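Ketosynthase (Streptomyces sp. MSC090213JE08, PDB 6KXD) probably catalyses decarboxylative condensation of malonyl-ACP with an acyl-ACP, as the ketosynthase of a ketosynthase/chain length factor pair in a highly reducing type II polyketide synthase. Local coordinates at residues Val70-Asp73 against Asp74-Arg77; Leu207-Phe211 against Gly212-Pro216; Val239-Leu243 against Glu244-Ala248; Ile277-Gly280 against Ile281-Leu285. One frame throughout, in Å; residues are numbered along the deposited sequence.

Contact 1 of 4, residues Val70-Asp73 against Asp74-Arg77; sequences VPLD and DMGR
Val-70 and Met-75 meet across a short 3-10 turn that leads into helix 77-93, where Gly-76 occupies the N-cap position. The methionine chain is extended at first and then bends at its last torsion (chi3 -85°), which carries its methyl group back over the turn toward the valine. There CE presses on Val-70 CG1 at 3.5 Å, closer than usual for two carbons, while the two side chains cross obliquely. A second apolar neighbour is Leu-72, whose CD2 touches the same Met-75 CE at 4.1 Å. The methyl is thus held by two branched side chains, and Val-151 of helix 147-156 also packs against Met-75.

The backbone of the turn is closed by two bonds spanning three residues. Asp-74 N donates to Pro-71 O (2.9 Å) and Met-75 N to Leu-72 O (3.0 Å).

Asp-74 lies against the start of the turn, its CB 3.9 Å from Val-70 CG1. Its CG lies beside its own backbone N (chi1 -83°), and this brings OD2 to 3.6 Å from Pro-71 CD. The same oxygen forms a salt bridge with Arg-154, whose side chain also touches Val-70 and Pro-71. That arginine probably eases the approach of a second carboxylate, that of Asp-73. The planes of the two carboxylates are only 23° apart, with Asp-73 OD1 3.4 Å from Asp-74 OD1.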
loop_
_atom_site.group_PDB
_atom_site.type_symbol
_atom_site.label_atom_id
_atom_site.label_comp_id
_atom_site.label_asym_id
_atom_site.label_seq_id
_atom_site.Cartn_x
_atom_site.Cartn_y
_atom_site.Cartn_z
ATOM N N VAL A 70 9.869 20.441 2.933
ATOM C CA VAL A 70 9.824 19.456 3.945
ATOM C C VAL A 70 11.239 19.315 4.496
ATOM O O VAL A 70 12.153 19.025 3.741
ATOM C CB VAL A 70 9.319 18.121 3.362
ATOM C CG1 VAL A 70 9.358 17.047 4.428
ATOM C CG2 VAL A 70 7.916 18.267 2.795
ATOM N N PRO A 71 11.477 19.431 5.815
ATOM C CA PRO A 71 12.789 19.121 6.365
ATOM C C PRO A 71 13.187 17.691 6.008
ATOM O O PRO A 71 12.357 16.802 6.114
ATOM C CB PRO A 71 12.610 19.226 7.873
ATOM C CG PRO A 71 11.409 20.126 8.041
ATOM C CD PRO A 71 10.538 19.866 6.842
ATOM N N LEU A 72 14.444 17.510 5.623
ATOM C CA LEU A 72 14.960 16.191 5.224
ATOM C C LEU A 72 14.829 15.165 6.344
ATOM O O LEU A 72 14.586 13.957 6.048
ATOM C CB LEU A 72 16.410 16.321 4.750
ATOM C CG LEU A 72 16.606 17.156 3.487
ATOM C CD1 LEU A 72 18.093 17.232 3.126
ATOM C CD2 LEU A 72 15.788 16.602 2.340
ATOM N N ASP A 73 14.926 15.575 7.618
ATOM C CA ASP A 73 14.860 14.594 8.640
ATOM C C ASP A 73 13.407 14.120 8.869
ATOM O O ASP A 73 13.194 13.254 9.676
ATOM C CB ASP A 73 15.521 15.049 9.930
ATOM C CG ASP A 73 14.811 16.170 10.648
ATOM O OD1 ASP A 73 13.691 16.569 10.219
ATOM O OD2 ASP A 73 15.418 16.672 11.599
ATOM N N ASP A 74 12.433 14.714 8.180
ATOM C CA ASP A 74 11.058 14.229 8.264
ATOM C C ASP A 74 10.901 12.975 7.413
ATOM O O ASP A 74 9.874 12.339 7.443
ATOM C CB ASP A 74 10.086 15.318 7.806
ATOM C CG ASP A 74 9.753 16.309 8.899
ATOM O OD1 ASP A 74 10.332 16.175 9.985
ATOM O OD2 ASP A 74 8.872 17.184 8.648
ATOM N N MET A 75 11.905 12.679 6.596
ATOM C CA MET A 75 11.811 11.557 5.639
ATOM C C MET A 75 13.069 10.726 5.759
ATOM O O MET A 75 14.150 11.294 5.957
ATOM C CB MET A 75 11.783 12.061 4.208
ATOM C CG MET A 75 10.679 13.014 3.930
ATOM S SD MET A 75 10.881 13.881 2.413
ATOM C CE MET A 75 11.943 15.240 2.918
ATOM N N GLY A 76 12.950 9.412 5.550
ATOM C CA GLY A 76 14.098 8.669 5.215
ATOM C C GLY A 76 14.360 8.755 3.737
ATOM O O GLY A 76 13.719 9.500 2.996
ATOM N N ARG A 77 15.293 7.934 3.281
ATOM C CA ARG A 77 15.718 7.994 1.931
ATOM C C ARG A 77 14.561 7.720 0.959
ATOM O O ARG A 77 14.468 8.320 -0.097
ATOM C CB ARG A 77 16.896 7.027 1.765
ATOM C CG ARG A 77 17.625 7.186 0.444
ATOM C CD ARG A 77 18.261 8.559 0.248
ATOM N NE ARG A 77 19.616 8.618 0.789
ATOM C CZ ARG A 77 20.744 8.563 0.082
ATOM N NH1 ARG A 77 20.728 8.385 -1.228
ATOM N NH2 ARG A 77 21.898 8.697 0.710
#

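Contact 2 of 4, residues Leu207-Phe211 against Gly212-Pro216; sequences LFKRF and GALTP
A Schellman motif ends helix 202-210, with Phe-208 and Lys-209 receiving the chain as it turns through Gly-212 and Ala-213. Two backbone bonds define it. Ala-213 N reaches Phe-208 O at 3.0 Å, and Gly-212 N reaches Lys-209 O at 2.7 Å. Gly-212 has a positive phi (65°), and a beta carbon there would run into Phe-211 O.

The apolar contact that usually accompanies this motif is present between Phe-208 and Ala-213: the alanine methyl sits at the edge of the phenyl ring, near its plane, with CB 4.0 Å from Phe-208 CD1. Leu-214 then folds back along the helix end. Its CD2 touches Phe-208 CB at 3.8 Å, and its CD1 lies 4.0 Å from Lys-209 CB. A serine in place of Leu-214 would remove both branches, and is likely to open a gap beside the last helical turn and leave the Phe-208 and Lys-209 stems less firmly held.

Lys-209 bends at chi2 (63°) and sends NZ to Phe-50 O and Gln-52 OE1, with a cation-pi contact to Phe-142 of the partner chain. Ile-149 of that chain packs on both Leu-207 and Phe-211. One face of the Phe-211 ring carries the Leu-207 methyl CD1, 4.1 Å above the plane and over its centre.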
loop_
_atom_site.group_PDB
_atom_site.type_symbol
_atom_site.label_atom_id
_atom_site.label_comp_id
_atom_site.label_asym_id
_atom_site.label_seq_id
_atom_site.Cartn_x
_atom_site.Cartn_y
_atom_site.Cartn_z
ATOM N N LEU A 207 17.313 -10.342 3.215
ATOM C CA LEU A 207 16.192 -11.184 2.792
ATOM C C LEU A 207 16.551 -11.941 1.519
ATOM O O LEU A 207 16.553 -13.174 1.523
ATOM C CB LEU A 207 14.956 -10.289 2.635
ATOM C CG LEU A 207 13.787 -10.782 1.786
ATOM C CD1 LEU A 207 13.686 -12.277 1.710
ATOM C CD2 LEU A 207 12.495 -10.170 2.338
ATOM N N PHE A 208 16.941 -11.228 0.461
ATOM C CA PHE A 208 17.188 -11.862 -0.825
ATOM C C PHE A 208 18.439 -12.739 -0.758
ATOM O O PHE A 208 18.461 -13.835 -1.302
ATOM C CB PHE A 208 17.186 -10.829 -1.938
ATOM C CG PHE A 208 15.769 -10.425 -2.244
ATOM C CD1 PHE A 208 14.967 -11.235 -3.036
ATOM C CD2 PHE A 208 15.206 -9.304 -1.653
ATOM C CE1 PHE A 208 13.654 -10.885 -3.298
ATOM C CE2 PHE A 208 13.889 -8.952 -1.917
ATOM C CZ PHE A 208 13.115 -9.751 -2.729
ATOM N N LYS A 209 19.433 -12.286 -0.005
ATOM C CA LYS A 209 20.625 -13.113 0.224
ATOM C C LYS A 209 20.176 -14.464 0.778
ATOM O O LYS A 209 20.501 -15.512 0.237
ATOM C CB LYS A 209 21.575 -12.447 1.219
ATOM C CG LYS A 209 22.831 -13.240 1.544
ATOM C CD LYS A 209 23.737 -13.461 0.365
ATOM C CE LYS A 209 24.811 -14.477 0.711
ATOM N NZ LYS A 209 25.924 -14.448 -0.267
ATOM N N ARG A 210 19.427 -14.417 1.872
ATOM C CA ARG A 210 19.058 -15.627 2.581
ATOM C C ARG A 210 18.175 -16.540 1.721
ATOM O O ARG A 210 18.184 -17.751 1.916
ATOM C CB ARG A 210 18.336 -15.345 3.892
ATOM C CG ARG A 210 18.041 -16.609 4.689
ATOM C CD ARG A 210 19.248 -17.528 4.834
ATOM N NE ARG A 210 18.899 -18.662 5.641
ATOM C CZ ARG A 210 18.375 -19.777 5.156
ATOM N NH1 ARG A 210 18.185 -19.917 3.856
ATOM N NH2 ARG A 210 18.039 -20.754 5.978
ATOM N N PHE A 211 17.409 -15.953 0.806
ATOM C CA PHE A 211 16.634 -16.689 -0.181
ATOM C C PHE A 211 17.522 -17.322 -1.267
ATOM O O PHE A 211 17.022 -18.109 -2.058
ATOM C CB PHE A 211 15.585 -15.759 -0.797
ATOM C CG PHE A 211 14.205 -15.929 -0.219
ATOM C CD1 PHE A 211 14.032 -16.361 1.088
ATOM C CD2 PHE A 211 13.084 -15.706 -1.002
ATOM C CE1 PHE A 211 12.761 -16.549 1.607
ATOM C CE2 PHE A 211 11.815 -15.900 -0.483
ATOM C CZ PHE A 211 11.656 -16.309 0.823
ATOM N N GLY A 212 18.817 -16.981 -1.321
ATOM C CA GLY A 212 19.691 -17.409 -2.422
ATOM C C GLY A 212 19.264 -16.793 -3.746
ATOM O O GLY A 212 19.553 -17.316 -4.804
ATOM N N ALA A 213 18.570 -15.644 -3.677
ATOM C CA ALA A 213 18.038 -14.991 -4.828
ATOM C C ALA A 213 18.901 -13.784 -5.244
ATOM O O ALA A 213 18.520 -13.079 -6.172
ATOM C CB ALA A 213 16.624 -14.560 -4.544
ATOM N N LEU A 214 20.037 -13.561 -4.575
ATOM C CA LEU A 214 20.970 -12.511 -4.988
ATOM C C LEU A 214 21.948 -13.075 -6.029
ATOM O O LEU A 214 22.562 -14.092 -5.782
ATOM C CB LEU A 214 21.735 -12.021 -3.759
ATOM C CG LEU A 214 21.083 -10.915 -2.937
ATOM C CD1 LEU A 214 22.134 -10.239 -2.088
ATOM C CD2 LEU A 214 20.363 -9.892 -3.819
ATOM N N THR A 215 22.085 -12.414 -7.179
ATOM C CA THR A 215 23.138 -12.740 -8.134
ATOM C C THR A 215 24.504 -12.502 -7.483
ATOM O O THR A 215 24.667 -11.571 -6.687
ATOM C CB THR A 215 23.009 -11.939 -9.432
ATOM O OG1 THR A 215 23.965 -12.495 -10.334
ATOM C CG2 THR A 215 23.257 -10.454 -9.249
ATOM N N PRO A 216 25.518 -13.365 -7.747
ATOM C CA PRO A 216 26.876 -13.101 -7.295
ATOM C C PRO A 216 27.617 -12.108 -8.212
ATOM O O PRO A 216 28.678 -11.629 -7.828
ATOM C CB PRO A 216 27.551 -14.488 -7.261
ATOM C CG PRO A 216 26.621 -15.431 -8.012
ATOM C CD PRO A 216 25.416 -14.639 -8.481
#

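Contact 3 of 4, residues Val239-Leu243 against Glu244-Ala248; sequences VLESL and ESALA
The flat carboxylate of Glu-241 is met by Ser-245: the serine OG donates to OE2 at 3.1 Å, and OE2 accepts with its anti lone pair, the one directed away from OE1. OE2 also forms a salt bridge with Arg-103, while OE1 pairs with Arg-249 and is hydrogen-bonded to Thr-13 OG1. The group is therefore gripped at both oxygens, which fixes its rotation. With an alanine in place of Glu-241, Ser-245 OG would probably lose its acceptor, and Arg-103 and Arg-249 their shared counter-charge.

This is the junction where strand 234-242 of the thiolase-type fold runs directly into helix 243-247. Ser-242 is the N-cap. Its OG lies between its own backbone N and carbonyl carbon (chi1 69°), from where it accepts the N-H of Ser-245 at 3.0 Å; the same oxygen is hydrogen-bonded to Asp-190 OD2. Ser-242 O then takes Ala-246 N at 3.0 Å, and Leu-243 O takes Leu-247 N at 2.9 Å along a nearly straight line (173° at the hydrogen).

On the outer side Leu-243 CD1 packs on Leu-247 CG at 3.6 Å, and both leucines touch Tyr-407 near the C-terminus. Ala-246 turns inward onto Val-11 and Thr-13 of strand 10-19.

The positive end of the helix dipole, together with Arg-103 and Arg-249, would probably favour the ionised form of Glu-241, and the dipole also that of Asp-190 beside the N-cap.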
loop_
_atom_site.group_PDB
_atom_site.type_symbol
_atom_site.label_atom_id
_atom_site.label_comp_id
_atom_site.label_asym_id
_atom_site.label_seq_id
_atom_site.Cartn_x
_atom_site.Cartn_y
_atom_site.Cartn_z
ATOM N N VAL A 239 2.671 11.696 -13.389
ATOM C CA VAL A 239 1.486 12.537 -13.351
ATOM C C VAL A 239 0.454 11.957 -14.316
ATOM O O VAL A 239 0.704 11.899 -15.549
ATOM C CB VAL A 239 1.802 14.015 -13.675
ATOM C CG1 VAL A 239 0.548 14.869 -13.540
ATOM C CG2 VAL A 239 2.921 14.550 -12.797
ATOM N N LEU A 240 -0.693 11.544 -13.756
ATOM C CA LEU A 240 -1.837 11.128 -14.484
ATOM C C LEU A 240 -2.845 12.274 -14.453
ATOM O O LEU A 240 -3.016 12.903 -13.409
ATOM C CB LEU A 240 -2.493 9.899 -13.850
ATOM C CG LEU A 240 -1.864 8.552 -14.185
ATOM C CD1 LEU A 240 -0.485 8.438 -13.573
ATOM C CD2 LEU A 240 -2.764 7.427 -13.694
ATOM N N GLU A 241 -3.547 12.466 -15.562
ATOM C CA GLU A 241 -4.506 13.560 -15.699
ATOM C C GLU A 241 -5.630 13.135 -16.617
ATOM O O GLU A 241 -5.393 12.366 -17.542
ATOM C CB GLU A 241 -3.840 14.778 -16.335
ATOM C CG GLU A 241 -3.134 15.680 -15.355
ATOM C CD GLU A 241 -2.668 16.993 -15.981
ATOM O OE1 GLU A 241 -1.458 17.093 -16.289
ATOM O OE2 GLU A 241 -3.515 17.911 -16.153
ATOM N N SER A 242 -6.844 13.619 -16.350
ATOM C CA SER A 242 -7.930 13.363 -17.297
ATOM C C SER A 242 -7.498 13.964 -18.634
ATOM O O SER A 242 -6.817 14.983 -18.639
ATOM C CB SER A 242 -9.237 13.931 -16.841
ATOM O OG SER A 242 -9.205 15.343 -16.881
ATOM N N LEU A 243 -7.821 13.293 -19.744
ATOM C CA LEU A 243 -7.546 13.900 -21.061
ATOM C C LEU A 243 -8.104 15.333 -21.108
ATOM O O LEU A 243 -7.427 16.236 -21.561
ATOM C CB LEU A 243 -8.149 13.041 -22.172
ATOM C CG LEU A 243 -7.936 13.600 -23.584
ATOM C CD1 LEU A 243 -6.449 13.766 -23.865
ATOM C CD2 LEU A 243 -8.587 12.704 -24.631
ATOM N N GLU A 244 -9.342 15.517 -20.636
ATOM C CA GLU A 244 -9.999 16.820 -20.591
ATOM C C GLU A 244 -9.067 17.865 -19.982
ATOM O O GLU A 244 -8.895 18.938 -20.527
ATOM C CB GLU A 244 -11.222 16.803 -19.680
ATOM C CG GLU A 244 -12.508 16.354 -20.327
ATOM C CD GLU A 244 -13.597 16.146 -19.286
ATOM O OE1 GLU A 244 -14.409 17.082 -19.088
ATOM O OE2 GLU A 244 -13.605 15.063 -18.643
ATOM N N SER A 245 -8.536 17.542 -18.796
ATOM C CA SER A 245 -7.744 18.455 -17.987
ATOM C C SER A 245 -6.377 18.729 -18.628
ATOM O O SER A 245 -5.829 19.797 -18.501
ATOM C CB SER A 245 -7.558 17.888 -16.603
ATOM O OG SER A 245 -6.530 18.596 -15.933
ATOM N N ALA A 246 -5.791 17.707 -19.248
ATOM C CA ALA A 246 -4.511 17.834 -19.938
ATOM C C ALA A 246 -4.670 18.745 -21.170
ATOM O O ALA A 246 -3.953 19.747 -21.302
ATOM C CB ALA A 246 -4.025 16.462 -20.326
ATOM N N LEU A 247 -5.626 18.402 -22.051
ATOM C CA LEU A 247 -5.869 19.148 -23.296
ATOM C C LEU A 247 -6.121 20.618 -22.959
ATOM O O LEU A 247 -5.477 21.494 -23.531
ATOM C CB LEU A 247 -7.062 18.551 -24.049
ATOM C CG LEU A 247 -6.809 17.202 -24.722
ATOM C CD1 LEU A 247 -8.016 16.756 -25.541
ATOM C CD2 LEU A 247 -5.548 17.247 -25.573
ATOM N N ALA A 248 -7.026 20.855 -21.996
ATOM C CA ALA A 248 -7.463 22.211 -21.574
ATOM C C ALA A 248 -6.323 23.054 -20.970
ATOM O O ALA A 248 -6.468 24.241 -20.837
ATOM C CB ALA A 248 -8.611 22.096 -20.592
#

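Contact 4 of 4, residues Ile277-Gly280 against Ile281-Leu285; sequences IARG and IRLAL
Four consecutive i to i+4 backbone hydrogen bonds wind residues 277-284 into regular alpha helix, among them Ile-281 N to Ile-277 O at 3.0 Å and Arg-282 N to Ala-278 O at 2.9 Å. Ile-277 and Ile-281 follow each other along one face, Ile-277 CG2 meeting Ile-281 CD1 at 4.0 Å. In Ile-281, CG1 sits beside its own backbone N (chi1 -63°), a setting that lays this branch against the preceding turn, with CG1 3.4 Å from Ile-277 O.

The two isoleucines are part of the buried side of helix 274-288, which lies in the C-terminal half of the thiolase-type fold. They pack on strands 387-394 and 398-405, with Ile-277 touching Ser-393 and Asn-399 and Ile-281 reaching Asn-391 and Val-401. Ala-284 continues this face onto Val-401 and Ile-403, and helix 306-320 flanks it through Val-319, which touches Ala-278, Ile-281 and Arg-282.

On another side Arg-279 and Leu-283 run alongside each other, pointing the same way. The arginine bends at chi3, at an unusual 24°, which swings its guanidinium along the helix until NH2 is 3.6 Å from Leu-283 CD1. NH2 is also hydrogen-bonded to the carbonyl oxygen of Lys-168 of the partner chain, and Glu-112 of that chain packs on the same arginine. Arg-282 is extended from CG to NE, and its CG rests 3.3 Å from Ala-278 O.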
loop_
_atom_site.group_PDB
_atom_site.type_symbol
_atom_site.label_atom_id
_atom_site.label_comp_id
_atom_site.label_asym_id
_atom_site.label_seq_id
_atom_site.Cartn_x
_atom_site.Cartn_y
_atom_site.Cartn_z
ATOM N N ILE A 277 -0.470 -14.690 -12.841
ATOM C CA ILE A 277 0.085 -13.683 -13.764
ATOM C C ILE A 277 -0.775 -13.614 -15.037
ATOM O O ILE A 277 -1.092 -12.544 -15.532
ATOM C CB ILE A 277 1.556 -13.966 -14.088
ATOM C CG1 ILE A 277 2.412 -14.014 -12.819
ATOM C CG2 ILE A 277 2.083 -12.939 -15.090
ATOM C CD1 ILE A 277 3.829 -14.395 -13.062
ATOM N N ALA A 278 -1.123 -14.775 -15.601
ATOM C CA ALA A 278 -1.878 -14.802 -16.838
ATOM C C ALA A 278 -3.227 -14.088 -16.652
ATOM O O ALA A 278 -3.644 -13.299 -17.477
ATOM C CB ALA A 278 -2.038 -16.244 -17.308
ATOM N N ARG A 279 -3.892 -14.327 -15.520
ATOM C CA ARG A 279 -5.176 -13.670 -15.237
ATOM C C ARG A 279 -5.005 -12.150 -15.225
ATOM O O ARG A 279 -5.818 -11.444 -15.702
ATOM C CB ARG A 279 -5.745 -14.174 -13.910
ATOM C CG ARG A 279 -6.712 -15.338 -14.060
ATOM C CD ARG A 279 -7.490 -15.654 -12.779
ATOM N NE ARG A 279 -7.609 -14.527 -11.846
ATOM C CZ ARG A 279 -8.529 -13.560 -11.908
ATOM N NH1 ARG A 279 -9.506 -13.587 -12.806
ATOM N NH2 ARG A 279 -8.451 -12.552 -11.060
ATOM N N GLY A 280 -3.957 -11.680 -14.562
ATOM C CA GLY A 280 -3.659 -10.260 -14.494
ATOM C C GLY A 280 -3.461 -9.650 -15.866
ATOM O O GLY A 280 -4.017 -8.609 -16.182
ATOM N N ILE A 281 -2.696 -10.345 -16.705
ATOM C CA ILE A 281 -2.468 -9.859 -18.074
ATOM C C ILE A 281 -3.824 -9.774 -18.783
ATOM O O ILE A 281 -4.142 -8.751 -19.360
ATOM C CB ILE A 281 -1.439 -10.738 -18.815
ATOM C CG1 ILE A 281 -0.078 -10.684 -18.132
ATOM C CG2 ILE A 281 -1.333 -10.329 -20.278
ATOM C CD1 ILE A 281 0.931 -11.678 -18.666
ATOM N N ARG A 282 -4.633 -10.838 -18.690
ATOM C CA ARG A 282 -5.881 -10.860 -19.428
ATOM C C ARG A 282 -6.805 -9.755 -18.931
ATOM O O ARG A 282 -7.500 -9.145 -19.711
ATOM C CB ARG A 282 -6.600 -12.208 -19.333
ATOM C CG ARG A 282 -5.858 -13.361 -19.981
ATOM C CD ARG A 282 -6.661 -14.654 -19.927
ATOM N NE ARG A 282 -5.844 -15.824 -20.230
ATOM C CZ ARG A 282 -5.632 -16.291 -21.446
ATOM N NH1 ARG A 282 -6.072 -15.623 -22.500
ATOM N NH2 ARG A 282 -5.000 -17.438 -21.605
ATOM N N LEU A 283 -6.826 -9.518 -17.613
ATOM C CA LEU A 283 -7.679 -8.464 -17.036
ATOM C C LEU A 283 -7.270 -7.083 -17.550
ATOM O O LEU A 283 -8.119 -6.227 -17.886
ATOM C CB LEU A 283 -7.586 -8.550 -15.514
ATOM C CG LEU A 283 -8.422 -9.663 -14.890
ATOM C CD1 LEU A 283 -8.011 -9.901 -13.442
ATOM C CD2 LEU A 283 -9.907 -9.339 -14.987
ATOM N N ALA A 284 -5.960 -6.882 -17.645
ATOM C CA ALA A 284 -5.397 -5.669 -18.093
ATOM C C ALA A 284 -5.756 -5.414 -19.564
ATOM O O ALA A 284 -6.153 -4.298 -19.955
ATOM C CB ALA A 284 -3.903 -5.714 -17.888
ATOM N N LEU A 285 -5.632 -6.461 -20.383
ATOM C CA LEU A 285 -5.978 -6.303 -21.799
ATOM C C LEU A 285 -7.472 -5.972 -21.923
ATOM O O LEU A 285 -7.851 -5.108 -22.678
ATOM C CB LEU A 285 -5.579 -7.573 -22.550
ATOM C CG LEU A 285 -4.102 -7.958 -22.505
ATOM C CD1 LEU A 285 -3.883 -9.308 -23.159
ATOM C CD2 LEU A 285 -3.210 -6.915 -23.137
#

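In the fold
The four contacts follow one another along the chain, their centres 18 to 22 Å from its centre. None touches another. Contacts 2 and 4 and contacts 3 and 4 come nearest, about 14 Å between closest atoms in each case. Contacts 1 and 4 sit on opposite sides of the chain's centre, 38 Å apart between contact centres, as do contacts 2 and 3 at 42 Å. Contact 3 includes the end of strand 234-242 of the large mixed sheet, on which contact 4 packs through strands 387-394 and 398-405. Contacts 2 and 4 both reach the partner chain, whereas contacts 1 and 3 are joined to their own chain alone within the assembly.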